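Local structure of glycosyl hydrolase, BNR repeat (Ralstonia eutropha, 3B7F) at residues P64-P67 with E68-L71; S143-H146 with G147-W150. The protein is a putative glycosyl hydrolase with BNR repeats, built as a seven-bladed beta-propeller, whose substrate is not established. One frame throughout, in Å; residues are numbered along the deposited sequence. Where two conformers were deposited one is given.

Contact 1: residues P64-P67 with E68-L71; sequences PREP and ERML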
loop_
_atom_site.group_PDB
_atom_site.type_symbol
_atom_site.label_atom_id
_atom_site.label_comp_id
_atom_site.label_asym_id
_atom_site.label_seq_id
_atom_site.Cartn_x
_atom_site.Cartn_y
_atom_site.Cartn_z
ATOM N N PRO A 64 -4.684 -4.953 13.366
ATOM C CA PRO A 64 -5.919 -4.361 13.879
ATOM C C PRO A 64 -6.715 -5.346 14.752
ATOM O O PRO A 64 -7.590 -4.913 15.484
ATOM C CB PRO A 64 -6.699 -3.975 12.607
ATOM C CG PRO A 64 -6.237 -4.884 11.593
ATOM C CD PRO A 64 -4.810 -5.280 11.933
ATOM N N ARG A 65 -6.407 -6.644 14.659
ATOM C CA ARG A 65 -7.012 -7.650 15.516
ATOM C C ARG A 65 -6.497 -7.540 16.945
ATOM O O ARG A 65 -7.235 -7.823 17.863
ATOM C CB ARG A 65 -6.730 -9.058 14.987
ATOM C CG ARG A 65 -7.340 -9.322 13.593
ATOM C CD ARG A 65 -6.758 -10.563 12.974
ATOM N NE ARG A 65 -5.342 -10.385 12.717
ATOM C CZ ARG A 65 -4.541 -11.270 12.136
ATOM N NH1 ARG A 65 -4.991 -12.409 11.632
ATOM N NH2 ARG A 65 -3.265 -10.962 12.000
ATOM N N GLU A 66 -5.228 -7.163 17.105
ATOM C CA GLU A 66 -4.538 -7.047 18.399
ATOM C C GLU A 66 -3.617 -5.830 18.314
ATOM O O GLU A 66 -2.446 -5.965 17.981
ATOM C CB GLU A 66 -3.734 -8.311 18.696
ATOM C CG GLU A 66 -4.537 -9.599 18.611
ATOM C CD GLU A 66 -3.739 -10.832 18.960
ATOM O OE1 GLU A 66 -3.040 -10.777 20.000
ATOM O OE2 GLU A 66 -3.852 -11.847 18.208
ATOM N N PRO A 67 -4.132 -4.623 18.612
ATOM C CA PRO A 67 -3.361 -3.366 18.399
ATOM C C PRO A 67 -1.965 -3.284 19.018
ATOM O O PRO A 67 -1.156 -2.503 18.557
ATOM C CB PRO A 67 -4.269 -2.300 19.023
ATOM C CG PRO A 67 -5.615 -2.863 18.914
ATOM C CD PRO A 67 -5.452 -4.329 19.185
ATOM N N GLU A 68 -1.712 -4.050 20.080
ATOM C CA GLU A 68 -0.410 -4.109 20.722
ATOM C C GLU A 68 0.660 -4.777 19.812
ATOM O O GLU A 68 1.845 -4.632 20.031
ATOM C CB GLU A 68 -0.546 -4.786 22.112
ATOM C CG GLU A 68 -0.896 -6.303 22.194
ATOM C CD GLU A 68 -2.378 -6.725 22.030
ATOM O OE1 GLU A 68 -3.252 -5.954 21.556
ATOM O OE2 GLU A 68 -2.651 -7.893 22.385
ATOM N N ARG A 69 0.221 -5.505 18.778
ATOM C CA ARG A 69 1.119 -6.184 17.848
ATOM C C ARG A 69 1.388 -5.378 16.574
ATOM O O ARG A 69 0.444 -4.822 15.987
ATOM C CB ARG A 69 0.546 -7.555 17.484
ATOM C CG ARG A 69 0.458 -8.484 18.678
ATOM C CD ARG A 69 0.026 -9.876 18.270
ATOM N NE ARG A 69 -0.052 -10.808 19.397
ATOM C CZ ARG A 69 0.968 -11.513 19.904
ATOM N NH1 ARG A 69 2.228 -11.370 19.472
ATOM N NH2 ARG A 69 0.724 -12.355 20.914
HETATM N N MSE A 70 2.672 -5.301 16.179
HETATM C CA MSE A 70 3.110 -4.633 14.961
HETATM C C MSE A 70 4.223 -5.399 14.284
HETATM O O MSE A 70 5.041 -6.023 14.962
HETATM C CB MSE A 70 3.684 -3.260 15.231
HETATM C CG MSE A 70 2.806 -2.295 15.972
HETATM SE SE MSE A 70 3.639 -0.523 15.843
HETATM C CE MSE A 70 2.309 0.333 16.923
ATOM N N LEU A 71 4.236 -5.332 12.947
ATOM C CA LEU A 71 5.279 -5.922 12.103
ATOM C C LEU A 71 5.902 -4.812 11.285
ATOM O O LEU A 71 5.239 -3.842 10.953
ATOM C CB LEU A 71 4.773 -7.044 11.193
ATOM C CG LEU A 71 4.316 -8.366 11.870
ATOM C CD1 LEU A 71 4.103 -9.441 10.827
ATOM C CD2 LEU A 71 5.290 -8.892 12.933
HETATM O O HOH W 1 -2.436 -13.306 21.321
#
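Glu66 and Arg69 have the same first-torsion rotamer, CG anti to the carbonyl carbon (chi1 -53° and -64°), and Glu66 then runs extended beyond CG and Arg69 from CG to NE, which lays the two side chains alongside each other and pointing the same way. They are the end residues of a type I beta turn, Glu66 to Arg69, in the loop between strands 56-62 and 70-75, the first two strands of one blade of the propeller. Arg69 N closes the turn by giving its hydrogen to Glu66 O at 2.8 Å, with Pro67 and Glu68 as the corner residues. Gln62 holds the turn from outside through a hydrogen bond to Pro67 O, and the backbone of Arg69 is hydrogen-bonded to that of Asp63.

Further out, a salt bridge ties the same two residues a second time: Arg69 NE bonds to Glu66 OE1 at 3.0 Å. The oxygen sits at the edge of the guanidinium and in its plane, yet NE meets OE1 from well above the carboxylate plane, and the two flat groups stand at 90° to each other. The grip therefore runs through one nitrogen and one oxygen, not the paired form. A water takes up a second place on that oxygen, donating to Glu66 OE1 at 2.9 Å and accepting a weak bond from Arg69 NH2 at 3.3 Å.

Contact 2: residues S143-H146 with G147-W150; sequences STDH and GASW. With EDO (1,2-ethanediol), chain Q.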
loop_
_atom_site.group_PDB
_atom_site.type_symbol
_atom_site.label_atom_id
_atom_site.label_comp_id
_atom_site.label_asym_id
_atom_site.label_seq_id
_atom_site.Cartn_x
_atom_site.Cartn_y
_atom_site.Cartn_z
ATOM N N SER A 143 2.781 -16.247 7.551
ATOM C CA SER A 143 3.114 -16.577 8.927
ATOM C C SER A 143 1.807 -16.909 9.599
ATOM O O SER A 143 0.790 -16.341 9.227
ATOM C CB SER A 143 3.729 -15.390 9.645
ATOM O OG SER A 143 4.135 -15.744 10.943
ATOM N N THR A 144 1.832 -17.875 10.517
ATOM C CA THR A 144 0.700 -18.203 11.384
ATOM C C THR A 144 1.052 -17.976 12.878
ATOM O O THR A 144 0.203 -18.244 13.744
ATOM C CB THR A 144 0.235 -19.651 11.184
ATOM O OG1 THR A 144 1.308 -20.539 11.514
ATOM C CG2 THR A 144 -0.229 -19.889 9.728
ATOM N N ASP A 145 2.264 -17.460 13.165
ATOM C CA ASP A 145 2.770 -17.212 14.536
ATOM C C ASP A 145 3.171 -15.729 14.791
ATOM O O ASP A 145 4.223 -15.454 15.389
ATOM C CB ASP A 145 3.941 -18.168 14.853
ATOM C CG ASP A 145 5.153 -17.936 13.972
ATOM O OD1 ASP A 145 5.048 -17.163 12.998
ATOM O OD2 ASP A 145 6.222 -18.513 14.251
ATOM N N HIS A 146 2.315 -14.803 14.342
ATOM C CA HIS A 146 2.491 -13.342 14.505
ATOM C C HIS A 146 3.739 -12.763 13.823
ATOM O O HIS A 146 4.264 -11.724 14.242
ATOM C CB HIS A 146 2.462 -12.940 16.000
ATOM C CG HIS A 146 1.222 -13.371 16.707
ATOM N ND1 HIS A 146 0.043 -12.663 16.631
ATOM C CD2 HIS A 146 0.966 -14.451 17.481
ATOM C CE1 HIS A 146 -0.884 -13.282 17.341
ATOM N NE2 HIS A 146 -0.354 -14.375 17.857
ATOM N N GLY A 147 4.189 -13.422 12.762
ATOM C CA GLY A 147 5.342 -12.978 12.012
ATOM C C GLY A 147 6.686 -13.428 12.507
ATOM O O GLY A 147 7.679 -12.880 12.064
ATOM N N ALA A 148 6.742 -14.404 13.418
ATOM C CA ALA A 148 8.028 -14.936 13.881
ATOM C C ALA A 148 8.687 -15.771 12.785
ATOM O O ALA A 148 9.887 -15.620 12.536
ATOM C CB ALA A 148 7.865 -15.747 15.187
ATOM N N SER A 149 7.890 -16.623 12.133
ATOM C CA SER A 149 8.349 -17.526 11.077
ATOM C C SER A 149 7.438 -17.401 9.871
ATOM O O SER A 149 6.226 -17.209 10.008
ATOM C CB SER A 149 8.398 -18.986 11.559
ATOM O OG SER A 149 7.117 -19.447 11.930
ATOM N N TRP A 150 8.043 -17.507 8.696
ATOM C CA TRP A 150 7.371 -17.356 7.428
ATOM C C TRP A 150 7.670 -18.536 6.531
ATOM O O TRP A 150 8.794 -19.037 6.552
ATOM C CB TRP A 150 7.872 -16.081 6.761
ATOM C CG TRP A 150 7.498 -14.838 7.534
ATOM C CD1 TRP A 150 8.188 -14.265 8.572
ATOM C CD2 TRP A 150 6.340 -14.035 7.333
ATOM N NE1 TRP A 150 7.527 -13.166 9.025
ATOM C CE2 TRP A 150 6.377 -13.008 8.298
ATOM C CE3 TRP A 150 5.246 -14.106 6.453
ATOM C CZ2 TRP A 150 5.392 -12.039 8.386
ATOM C CZ3 TRP A 150 4.257 -13.169 6.553
ATOM C CH2 TRP A 150 4.338 -12.136 7.510
HETATM C C1 EDO Q . 4.975 -20.237 9.894
HETATM O O1 EDO Q . 4.257 -19.319 10.736
HETATM C C2 EDO Q . 4.124 -20.747 8.746
HETATM O O2 EDO Q . 2.828 -21.135 9.220
#
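Ser143 OG is gripped from several sides: Gly147 N donates to it at 3.0 Å, Asp145 N adds a weak bond, and Ser149 O lies 2.7 Å from OG. The torsion that sets OG anti to its own nitrogen (chi1 -176°) aims it into the middle of the turn. This is the Asp box, the signature of BNR repeats, here the sequence STDHGASW folded round a type I' turn from Asp145 to Ala148, in which His146 and Gly147 at the corner both have positive phi.

Asp145 reaches across to Ser149 with both carboxylate oxygens. OD1 takes the backbone N of Ser149 at 3.0 Å on its syn lone pair, while OD2 accepts the hydrogen of Ser149 OG at 2.7 Å from a direction 44° out of the carboxylate plane. These two bonds fix the rotation of the carboxylate. Ser143 CB sits over one face of the Trp150 ring, 3.6 Å from the centroid of its six-membered ring and almost on the normal, a CH-pi contact. An ethanediol, probably from the crystallisation liquor, bonds through O1 to Thr144 N at 2.8 Å and also to Ser149 O.

The loop connects strands 139-143 and 151-152 of this blade, and its Trp150 packs on Trp131 and Ala133 of strand 131-136 and on Val83 of strand 81-86 in the preceding blade.

Contact 1 comes first along the chain, between the first and second strands of the blade 56-95; contact 2 follows in the next blade, between its third and fourth strands. Their centres are 13 Å apart, on the same side of the chain's centre, and they meet across the junction of the two blades. His146 makes one bridge, by packing: its CE1 lies 3.4 Å from Glu66 OE2, and its ND1 3.2 Å from Arg69 CD. Deeper in, Leu71 CD1 packs against Trp150 CZ2 at 3.8 Å. Through the turn and the Asp box, then, the two neighbouring blades pack against each other.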